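Local coordinates for SGNH-hydrolase family esterase (Altererythrobacter indicus, PDB 7C2A), which is a serine esterase of the SGNH-hydrolase family that hydrolyses ester bonds and possibly acts on lysophospholipids, at residues F11-F16 / G80-L85; F63-Q68 / R107-L112; S89-R94 / Q127-G132. One frame throughout, in Å; residues are numbered along the deposited sequence.

All three contacts belong to one three-layer SGNH fold. Interaction 1 is the most central. It joins the loops beyond two neighbouring strands, 6-12 and 74-78, and its chemistry is polar and largely carried by water. Interaction 2 is centred about 18 Å from the centre of the chain, where helix 54-66 meets the turn leading into strand 111-114. It pairs a buried leucine-isoleucine touch with an exposed salt bridge. Interaction 3 packs helix 90-106 against helix 124-131 through a proline, with a water-mediated charge pair at the rim. Interactions 1 and 2 touch where Phe11 meets Val64. Interactions 1 and 3 touch where Asp83 meets Ala93, whereas interactions 2 and 3 do not touch.

Interaction 1: residues F11-F16 / G80-L85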
loop_
_atom_site.group_PDB
_atom_site.type_symbol
_atom_site.label_atom_id
_atom_site.label_comp_id
_atom_site.label_asym_id
_atom_site.label_seq_id
_atom_site.Cartn_x
_atom_site.Cartn_y
_atom_site.Cartn_z
ATOM N N PHE A 11 -1.340 -3.263 8.640
ATOM C CA PHE A 11 -0.019 -2.640 8.589
ATOM C C PHE A 11 0.253 -2.249 7.143
ATOM O O PHE A 11 0.524 -3.118 6.313
ATOM C CB PHE A 11 1.022 -3.635 9.103
ATOM C CG PHE A 11 2.376 -3.032 9.359
ATOM C CD1 PHE A 11 2.596 -2.223 10.461
ATOM C CD2 PHE A 11 3.445 -3.279 8.497
ATOM C CE1 PHE A 11 3.854 -1.664 10.711
ATOM C CE2 PHE A 11 4.703 -2.735 8.738
ATOM C CZ PHE A 11 4.908 -1.925 9.838
ATOM N N GLY A 12 0.167 -0.965 6.829
ATOM C CA GLY A 12 0.277 -0.541 5.454
ATOM C C GLY A 12 0.554 0.926 5.280
ATOM O O GLY A 12 1.102 1.584 6.162
ATOM N N ASP A 13 0.176 1.427 4.109
ATOM C CA ASP A 13 0.500 2.788 3.694
ATOM C C ASP A 13 -0.771 3.613 3.523
ATOM O O ASP A 13 -1.728 3.428 4.282
ATOM C CB ASP A 13 1.412 2.797 2.453
ATOM C CG ASP A 13 0.844 2.011 1.294
ATOM O OD1 ASP A 13 -0.403 1.939 1.179
ATOM O OD2 ASP A 13 1.625 1.483 0.472
ATOM N N SER A 14 -0.802 4.514 2.542
ATOM C CA SER A 14 -1.974 5.368 2.362
ATOM C C SER A 14 -3.234 4.584 2.017
ATOM O O SER A 14 -4.341 5.098 2.231
ATOM C CB SER A 14 -1.716 6.427 1.290
ATOM O OG SER A 14 -1.344 5.820 0.065
ATOM N N LEU A 15 -3.102 3.368 1.486
ATOM C CA LEU A 15 -4.281 2.564 1.183
ATOM C C LEU A 15 -4.942 2.013 2.436
ATOM O O LEU A 15 -6.124 1.648 2.391
ATOM C CB LEU A 15 -3.916 1.425 0.232
ATOM C CG LEU A 15 -3.303 1.817 -1.112
ATOM C CD1 LEU A 15 -2.994 0.576 -1.929
ATOM C CD2 LEU A 15 -4.244 2.729 -1.893
ATOM N N PHE A 16 -4.205 1.895 3.536
ATOM C CA PHE A 16 -4.804 1.577 4.822
ATOM C C PHE A 16 -5.093 2.819 5.653
ATOM O O PHE A 16 -6.099 2.851 6.365
ATOM C CB PHE A 16 -3.904 0.621 5.620
ATOM C CG PHE A 16 -3.988 -0.823 5.189
ATOM C CD1 PHE A 16 -4.779 -1.223 4.125
ATOM C CD2 PHE A 16 -3.262 -1.782 5.870
ATOM C CE1 PHE A 16 -4.840 -2.564 3.758
ATOM C CE2 PHE A 16 -3.313 -3.113 5.509
ATOM C CZ PHE A 16 -4.114 -3.509 4.460
ATOM N N GLY A 80 4.796 -1.509 -0.364
ATOM C CA GLY A 80 5.577 -1.636 -1.583
ATOM C C GLY A 80 5.164 -0.647 -2.648
ATOM O O GLY A 80 5.955 -0.302 -3.532
ATOM N N GLY A 81 3.921 -0.175 -2.575
ATOM C CA GLY A 81 3.471 0.814 -3.538
ATOM C C GLY A 81 4.328 2.065 -3.545
ATOM O O GLY A 81 4.604 2.631 -4.605
ATOM N N ASN A 82 4.783 2.499 -2.369
ATOM C CA ASN A 82 5.617 3.730 -2.309
ATOM C C ASN A 82 7.009 3.447 -2.885
ATOM O O ASN A 82 7.592 4.365 -3.465
ATOM C CB ASN A 82 5.608 4.378 -0.926
ATOM C CG ASN A 82 4.290 5.075 -0.677
ATOM O OD1 ASN A 82 3.896 5.964 -1.424
ATOM N ND2 ASN A 82 3.585 4.648 0.346
ATOM N N ASP A 83 7.512 2.221 -2.726
ATOM C CA ASP A 83 8.810 1.851 -3.354
ATOM C C ASP A 83 8.649 2.014 -4.870
ATOM O O ASP A 83 9.545 2.577 -5.498
ATOM C CB ASP A 83 9.254 0.435 -2.980
ATOM C CG ASP A 83 9.449 0.217 -1.488
ATOM O OD1 ASP A 83 8.521 0.546 -0.727
ATOM O OD2 ASP A 83 10.519 -0.286 -1.111
ATOM N N LEU A 84 7.544 1.511 -5.430
ATOM C CA LEU A 84 7.252 1.673 -6.882
ATOM C C LEU A 84 7.251 3.164 -7.236
ATOM O O LEU A 84 7.899 3.545 -8.223
ATOM C CB LEU A 84 5.849 1.136 -7.166
ATOM C CG LEU A 84 5.664 -0.368 -7.060
ATOM C CD1 LEU A 84 4.185 -0.735 -7.045
ATOM C CD2 LEU A 84 6.375 -1.058 -8.207
ATOM N N LEU A 85 6.524 3.973 -6.466
ATOM C CA LEU A 85 6.384 5.426 -6.757
ATOM C C LEU A 85 7.744 6.131 -6.750
ATOM O O LEU A 85 7.876 7.147 -7.442
ATOM C CB LEU A 85 5.410 6.042 -5.751
ATOM C CG LEU A 85 3.936 5.810 -6.082
ATOM C CD1 LEU A 85 3.724 4.492 -6.810
ATOM C CD2 LEU A 85 3.061 5.887 -4.845
HETATM O O HOH W 1 4.315 1.249 0.287
HETATM O O HOH W 2 1.667 -0.791 -0.990
HETATM O O HOH W 3 1.247 5.547 0.716
#
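Asp13 and Asn82 bring the two backbones nearest each other, yet their CA atoms stay 7.9 Å apart. The gap is bridged by one direct side-chain touch and by water. Residues 11-16 read FGDSLF, the GDSL block of the family. Residues 80-83 read GGND, the GxND block. In relatives the serine of the first is the nucleophile and the asparagine of the second lines the oxyanion hole, so Ser14 and Asn82 probably do the same.

Asp13 CG sits between its backbone N and carbonyl carbon (chi1 55°). With chi2 at 30°, this leaves OD1 facing back to its own segment and OD2 across the gap. Asp13 OD1 caps the short helix, taking Leu15 N at 3.1 Å on its anti side in a nearly straight bond. OD2 accepts hydrogen bonds from two waters. The first lies 2.7 Å from Asp13 OD2 and accepts from Gly80 N at 2.9 Å and from Asn82 N. The second accepts from Gly81 N at 2.8 Å. The carboxylate is thus tied to three successive amides at the start of helix 81-85.

Asn82 lays ND2 against Asp13 CB at 3.5 Å. Its amide plane stands 76° from the carboxylate plane. ND2 donates to Asp52 O. It also meets a third water, at a doubtfully short distance, and that water accepts from Ser14 N at 2.9 Å. A water between these two groups is consistent with an oxyanion site.

Gly80 has backbone angles that would jam any CB against the preceding carbonyl.

The contact lies at the C-terminal ends of strands 6-12 and 74-78. Glu78 accepts from Asp13 N, Phe11 packs on helix 54-66, and Leu84 packs on helix 124-131.

Interaction 2: residues F63-Q68 / R107-L112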
loop_
_atom_site.group_PDB
_atom_site.type_symbol
_atom_site.label_atom_id
_atom_site.label_comp_id
_atom_site.label_asym_id
_atom_site.label_seq_id
_atom_site.Cartn_x
_atom_site.Cartn_y
_atom_site.Cartn_z
ATOM N N PHE A 63 8.117 -1.662 16.908
ATOM C CA PHE A 63 7.482 -0.663 17.760
ATOM C C PHE A 63 5.967 -0.781 17.708
ATOM O O PHE A 63 5.290 -0.706 18.739
ATOM C CB PHE A 63 7.909 0.735 17.307
ATOM C CG PHE A 63 7.267 1.846 18.090
ATOM C CD1 PHE A 63 7.816 2.257 19.294
ATOM C CD2 PHE A 63 6.119 2.473 17.642
ATOM C CE1 PHE A 63 7.245 3.272 20.026
ATOM C CE2 PHE A 63 5.541 3.496 18.382
ATOM C CZ PHE A 63 6.104 3.889 19.578
ATOM N N VAL A 64 5.412 -0.946 16.507
ATOM C CA VAL A 64 3.961 -1.069 16.364
ATOM C C VAL A 64 3.454 -2.286 17.124
ATOM O O VAL A 64 2.454 -2.213 17.847
ATOM C CB VAL A 64 3.572 -1.093 14.871
ATOM C CG1 VAL A 64 2.124 -1.511 14.699
ATOM C CG2 VAL A 64 3.805 0.272 14.249
ATOM N N LEU A 65 4.142 -3.414 16.998
ATOM C CA LEU A 65 3.722 -4.614 17.716
ATOM C C LEU A 65 3.868 -4.446 19.225
ATOM O O LEU A 65 2.965 -4.811 19.991
ATOM C CB LEU A 65 4.531 -5.809 17.228
ATOM C CG LEU A 65 4.207 -6.222 15.793
ATOM C CD1 LEU A 65 5.237 -7.205 15.285
ATOM C CD2 LEU A 65 2.794 -6.822 15.696
ATOM N N ASP A 66 4.992 -3.883 19.673
ATOM C CA ASP A 66 5.226 -3.677 21.099
ATOM C C ASP A 66 4.271 -2.656 21.694
ATOM O O ASP A 66 4.097 -2.630 22.918
ATOM C CB ASP A 66 6.666 -3.200 21.332
ATOM C CG ASP A 66 7.705 -4.271 21.068
ATOM O OD1 ASP A 66 7.363 -5.462 20.941
ATOM O OD2 ASP A 66 8.896 -3.904 20.997
ATOM N N SER A 67 3.675 -1.801 20.870
ATOM C CA SER A 67 2.735 -0.808 21.361
ATOM C C SER A 67 1.344 -1.370 21.593
ATOM O O SER A 67 0.510 -0.665 22.171
ATOM C CB SER A 67 2.635 0.359 20.380
ATOM O OG SER A 67 3.860 1.058 20.318
ATOM N N GLN A 68 1.075 -2.599 21.170
ATOM C CA GLN A 68 -0.289 -3.122 21.210
ATOM C C GLN A 68 -0.618 -3.662 22.592
ATOM O O GLN A 68 0.114 -4.510 23.106
ATOM C CB GLN A 68 -0.433 -4.252 20.201
ATOM C CG GLN A 68 -0.271 -3.803 18.773
ATOM C CD GLN A 68 -1.065 -2.555 18.492
ATOM O OE1 GLN A 68 -2.259 -2.473 18.816
ATOM N NE2 GLN A 68 -0.426 -1.570 17.893
ATOM N N ARG A 107 6.912 -13.935 16.159
ATOM C CA ARG A 107 5.880 -13.797 17.174
ATOM C C ARG A 107 4.691 -14.705 16.923
ATOM O O ARG A 107 3.692 -14.602 17.635
ATOM C CB ARG A 107 5.420 -12.343 17.268
ATOM C CG ARG A 107 6.559 -11.373 17.501
ATOM C CD ARG A 107 6.023 -10.039 17.941
ATOM N NE ARG A 107 7.066 -9.022 17.949
ATOM C CZ ARG A 107 7.078 -7.978 18.767
ATOM N NH1 ARG A 107 6.117 -7.817 19.660
ATOM N NH2 ARG A 107 8.066 -7.110 18.699
ATOM N N LYS A 108 4.772 -15.570 15.917
ATOM C CA LYS A 108 3.699 -16.506 15.590
ATOM C C LYS A 108 2.380 -15.794 15.284
ATOM O O LYS A 108 1.303 -16.259 15.656
ATOM C CB LYS A 108 3.535 -17.583 16.665
ATOM C CG LYS A 108 4.819 -18.361 16.892
ATOM C CD LYS A 108 4.590 -19.678 17.610
ATOM C CE LYS A 108 5.802 -20.584 17.459
ATOM N NZ LYS A 108 5.417 -22.021 17.458
ATOM N N ILE A 109 2.462 -14.660 14.598
ATOM C CA ILE A 109 1.286 -13.915 14.158
ATOM C C ILE A 109 0.992 -14.303 12.714
ATOM O O ILE A 109 1.845 -14.085 11.840
ATOM C CB ILE A 109 1.500 -12.404 14.292
ATOM C CG1 ILE A 109 1.707 -12.033 15.762
ATOM C CG2 ILE A 109 0.304 -11.665 13.695
ATOM C CD1 ILE A 109 2.146 -10.608 15.975
ATOM N N PRO A 110 -0.175 -14.880 12.425
ATOM C CA PRO A 110 -0.524 -15.204 11.039
ATOM C C PRO A 110 -0.509 -13.976 10.144
ATOM O O PRO A 110 -0.828 -12.866 10.572
ATOM C CB PRO A 110 -1.942 -15.776 11.162
ATOM C CG PRO A 110 -2.038 -16.277 12.566
ATOM C CD PRO A 110 -1.218 -15.308 13.375
ATOM N N ILE A 111 -0.180 -14.201 8.875
ATOM C CA ILE A 111 0.055 -13.130 7.912
ATOM C C ILE A 111 -0.883 -13.279 6.722
ATOM O O ILE A 111 -0.991 -14.365 6.135
ATOM C CB ILE A 111 1.503 -13.163 7.396
ATOM C CG1 ILE A 111 2.503 -13.016 8.542
ATOM C CG2 ILE A 111 1.724 -12.085 6.334
ATOM C CD1 ILE A 111 3.887 -13.488 8.171
ATOM N N LEU A 112 -1.505 -12.172 6.329
ATOM C CA LEU A 112 -2.123 -12.022 5.018
ATOM C C LEU A 112 -1.380 -10.911 4.284
ATOM O O LEU A 112 -1.313 -9.775 4.767
ATOM C CB LEU A 112 -3.606 -11.676 5.151
ATOM C CG LEU A 112 -4.347 -11.393 3.846
ATOM C CD1 LEU A 112 -4.340 -12.613 2.944
ATOM C CD2 LEU A 112 -5.771 -10.946 4.142
#
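Leu65 and Arg107 both hold CG beside the backbone N, anti to the carbonyl carbon (chi1 -69° and -54°). Both side chains leave the backbone toward the other segment, and there they meet. The Arg107 chain runs extended from CG to NE and carries its guanidinium to the last turn of helix 54-66. The fold is the alpha/beta/alpha sandwich of SGNH hydrolases. Here one of its helices meets the connection between helix 90-106 and strand 111-114. That connection begins with a Schellman motif, with Lys108 at positive phi as its C-prime residue.

The buried half of the contact is apolar. Leu65 CD2 touches Ile109 CD1 at 3.9 Å, the two side chains sliding past each other in opposite directions. Leu65 CD1 lies beside Arg107 NE at 3.7 Å. Leu65 CB comes over one face of the guanidinium, near its rim, 3.5 Å from Arg107 NH1. The leucine therefore serves two partners, the isoleucine at its CD2 and the flat cation against its CB. It also packs on Leu104 of helix 90-106 and on Leu9 of strand 6-12, which places it between helix and sheet.

The outer half is ionic. Asp66, an exposed residue of helix 54-66, crosses Arg107 at about a right angle. NE of the arginine makes a second salt bridge, to Glu103. Two acids thus share one guanidinium, which probably limits its turning. The backbone O of Arg107 accepts from Lys71.

Arg107 grips one oxygen of Asp66. Arg107 NH1 and NH2 both close on Asp66 OD1, at 3.0 and 2.9 Å, and both bonds are bent. OD1 lies close to the guanidinium plane, but the carboxylate is turned 38° from it. NH1 meets OD1 nearly along its C-O axis, NH2 from above the carboxylate plane.

Interaction 3: residues S89-R94 / Q127-G132; sequences SPAEAR and QREFDG
Glu129 OE2, which lies against Pro90 and Ala91, accepts a hydrogen bond from a water at 2.7 Å. The same water accepts from Arg94 NH2 at 2.9 Å. Arg94 NH2 and Glu129 OE2 stay 4.9 Å apart, so the pair is water-mediated.

Glu129 reaches this place because CG is anti to its backbone N (chi1 -168°) and the chain stays extended beyond it. It crosses the proline ring at about a right angle. Glu129 CD lies 3.8 Å from Pro90 CB, and Glu129 OE1 is beside Pro90 CG. The same Pro90 CB meets CA of the following residue, Phe130, at 3.8 Å. One edge of the proline thus rests on the Glu129 side chain and the Phe130 backbone.

The segments 90-94 and 127-131 run parallel, with axes 2° apart in direction and 9.5 Å from each other at closest approach. Ser89 N-caps the first turn of its helix, its OG accepting from Glu92 N. The helices pack side by side in the alpha/beta/alpha fold, next to helix 81-85.

A glycine in place of Pro90 would probably open a gap beside Phe130 and take away the surface that the Glu129 chain lies on.

A water between opposite charges would probably give a looser link than a direct salt bridge, so close contact here falls to the proline.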
loop_
_atom_site.group_PDB
_atom_site.type_symbol
_atom_site.label_atom_id
_atom_site.label_comp_id
_atom_site.label_asym_id
_atom_site.label_seq_id
_atom_site.Cartn_x
_atom_site.Cartn_y
_atom_site.Cartn_z
ATOM N N SER A 89 14.527 -0.127 -5.975
ATOM C CA SER A 89 14.877 -1.503 -6.282
ATOM C C SER A 89 13.774 -2.460 -5.827
ATOM O O SER A 89 13.440 -2.486 -4.630
ATOM C CB SER A 89 16.161 -1.841 -5.530
ATOM O OG SER A 89 16.350 -3.243 -5.495
ATOM N N PRO A 90 13.230 -3.289 -6.721
ATOM C CA PRO A 90 12.303 -4.332 -6.252
ATOM C C PRO A 90 12.966 -5.348 -5.341
ATOM O O PRO A 90 12.325 -5.866 -4.418
ATOM C CB PRO A 90 11.819 -4.985 -7.551
ATOM C CG PRO A 90 12.028 -3.951 -8.592
ATOM C CD PRO A 90 13.270 -3.215 -8.193
ATOM N N ALA A 91 14.245 -5.643 -5.588
ATOM C CA ALA A 91 14.973 -6.620 -4.745
ATOM C C ALA A 91 15.043 -6.090 -3.306
ATOM O O ALA A 91 14.830 -6.860 -2.375
ATOM C CB ALA A 91 16.351 -6.870 -5.319
ATOM N N GLU A 92 15.331 -4.801 -3.144
ATOM C CA GLU A 92 15.408 -4.216 -1.779
ATOM C C GLU A 92 14.016 -4.207 -1.135
ATOM O O GLU A 92 13.931 -4.416 0.071
ATOM C CB GLU A 92 16.067 -2.841 -1.836
ATOM C CG GLU A 92 17.514 -2.920 -2.298
ATOM C CD GLU A 92 18.242 -1.595 -2.248
ATOM O OE1 GLU A 92 17.684 -0.654 -1.692
ATOM O OE2 GLU A 92 19.360 -1.504 -2.775
ATOM N N ALA A 93 12.969 -3.943 -1.917
ATOM C CA ALA A 93 11.616 -4.004 -1.364
ATOM C C ALA A 93 11.312 -5.404 -0.842
ATOM O O ALA A 93 10.738 -5.571 0.245
ATOM C CB ALA A 93 10.595 -3.587 -2.429
ATOM N N ARG A 94 11.710 -6.427 -1.605
ATOM C CA ARG A 94 11.529 -7.806 -1.168
ATOM C C ARG A 94 12.282 -8.086 0.125
ATOM O O ARG A 94 11.757 -8.749 1.026
ATOM C CB ARG A 94 12.003 -8.752 -2.268
ATOM C CG ARG A 94 11.754 -10.223 -1.975
ATOM C CD ARG A 94 12.280 -11.112 -3.105
ATOM N NE ARG A 94 13.698 -10.865 -3.325
ATOM C CZ ARG A 94 14.250 -10.576 -4.501
ATOM N NH1 ARG A 94 15.553 -10.333 -4.571
ATOM N NH2 ARG A 94 13.515 -10.537 -5.602
ATOM N N GLN A 127 8.554 -4.037 -13.955
ATOM C CA GLN A 127 7.192 -4.487 -13.561
ATOM C C GLN A 127 7.187 -5.987 -13.244
ATOM O O GLN A 127 6.641 -6.369 -12.215
ATOM C CB GLN A 127 6.179 -4.099 -14.636
ATOM C CG GLN A 127 4.859 -4.843 -14.511
ATOM C CD GLN A 127 4.879 -6.102 -15.338
ATOM O OE1 GLN A 127 5.374 -6.117 -16.460
ATOM N NE2 GLN A 127 4.347 -7.174 -14.780
ATOM N N ARG A 128 7.793 -6.808 -14.094
ATOM C CA ARG A 128 7.784 -8.268 -13.815
ATOM C C ARG A 128 8.536 -8.545 -12.510
ATOM O O ARG A 128 8.067 -9.361 -11.714
ATOM C CB ARG A 128 8.448 -9.032 -14.963
ATOM C CG ARG A 128 7.580 -9.168 -16.205
ATOM C CD ARG A 128 8.315 -9.986 -17.250
ATOM N NE ARG A 128 9.533 -9.334 -17.708
ATOM C CZ ARG A 128 9.758 -8.974 -18.959
ATOM N NH1 ARG A 128 8.839 -9.200 -19.881
ATOM N NH2 ARG A 128 10.892 -8.383 -19.282
ATOM N N GLU A 129 9.674 -7.883 -12.313
ATOM C CA GLU A 129 10.485 -8.117 -11.090
ATOM C C GLU A 129 9.697 -7.683 -9.849
ATOM O O GLU A 129 9.633 -8.445 -8.886
ATOM C CB GLU A 129 11.811 -7.359 -11.172
ATOM C CG GLU A 129 12.788 -7.786 -10.091
ATOM C CD GLU A 129 14.045 -6.948 -9.944
ATOM O OE1 GLU A 129 14.314 -6.105 -10.813
ATOM O OE2 GLU A 129 14.745 -7.149 -8.948
ATOM N N PHE A 130 9.073 -6.512 -9.912
ATOM C CA PHE A 130 8.328 -6.018 -8.731
ATOM C C PHE A 130 7.123 -6.916 -8.440
ATOM O O PHE A 130 6.936 -7.327 -7.289
ATOM C CB PHE A 130 7.858 -4.587 -8.986
ATOM C CG PHE A 130 7.009 -4.053 -7.866
ATOM C CD1 PHE A 130 7.603 -3.481 -6.758
ATOM C CD2 PHE A 130 5.627 -4.168 -7.901
ATOM C CE1 PHE A 130 6.829 -3.003 -5.714
ATOM C CE2 PHE A 130 4.854 -3.688 -6.857
ATOM C CZ PHE A 130 5.458 -3.103 -5.768
ATOM N N ASP A 131 6.350 -7.248 -9.472
ATOM C CA ASP A 131 5.136 -8.024 -9.246
ATOM C C ASP A 131 5.450 -9.377 -8.624
ATOM O O ASP A 131 4.675 -9.880 -7.801
ATOM C CB ASP A 131 4.384 -8.240 -10.563
ATOM C CG ASP A 131 3.715 -6.988 -11.082
ATOM O OD1 ASP A 131 3.822 -5.915 -10.459
ATOM O OD2 ASP A 131 3.072 -7.101 -12.145
ATOM N N GLY A 132 6.583 -9.975 -8.994
ATOM C CA GLY A 132 6.907 -11.309 -8.514
ATOM C C GLY A 132 7.345 -11.379 -7.065
ATOM O O GLY A 132 7.439 -12.482 -6.516
HETATM O O HOH W 4 14.801 -9.730 -8.089
#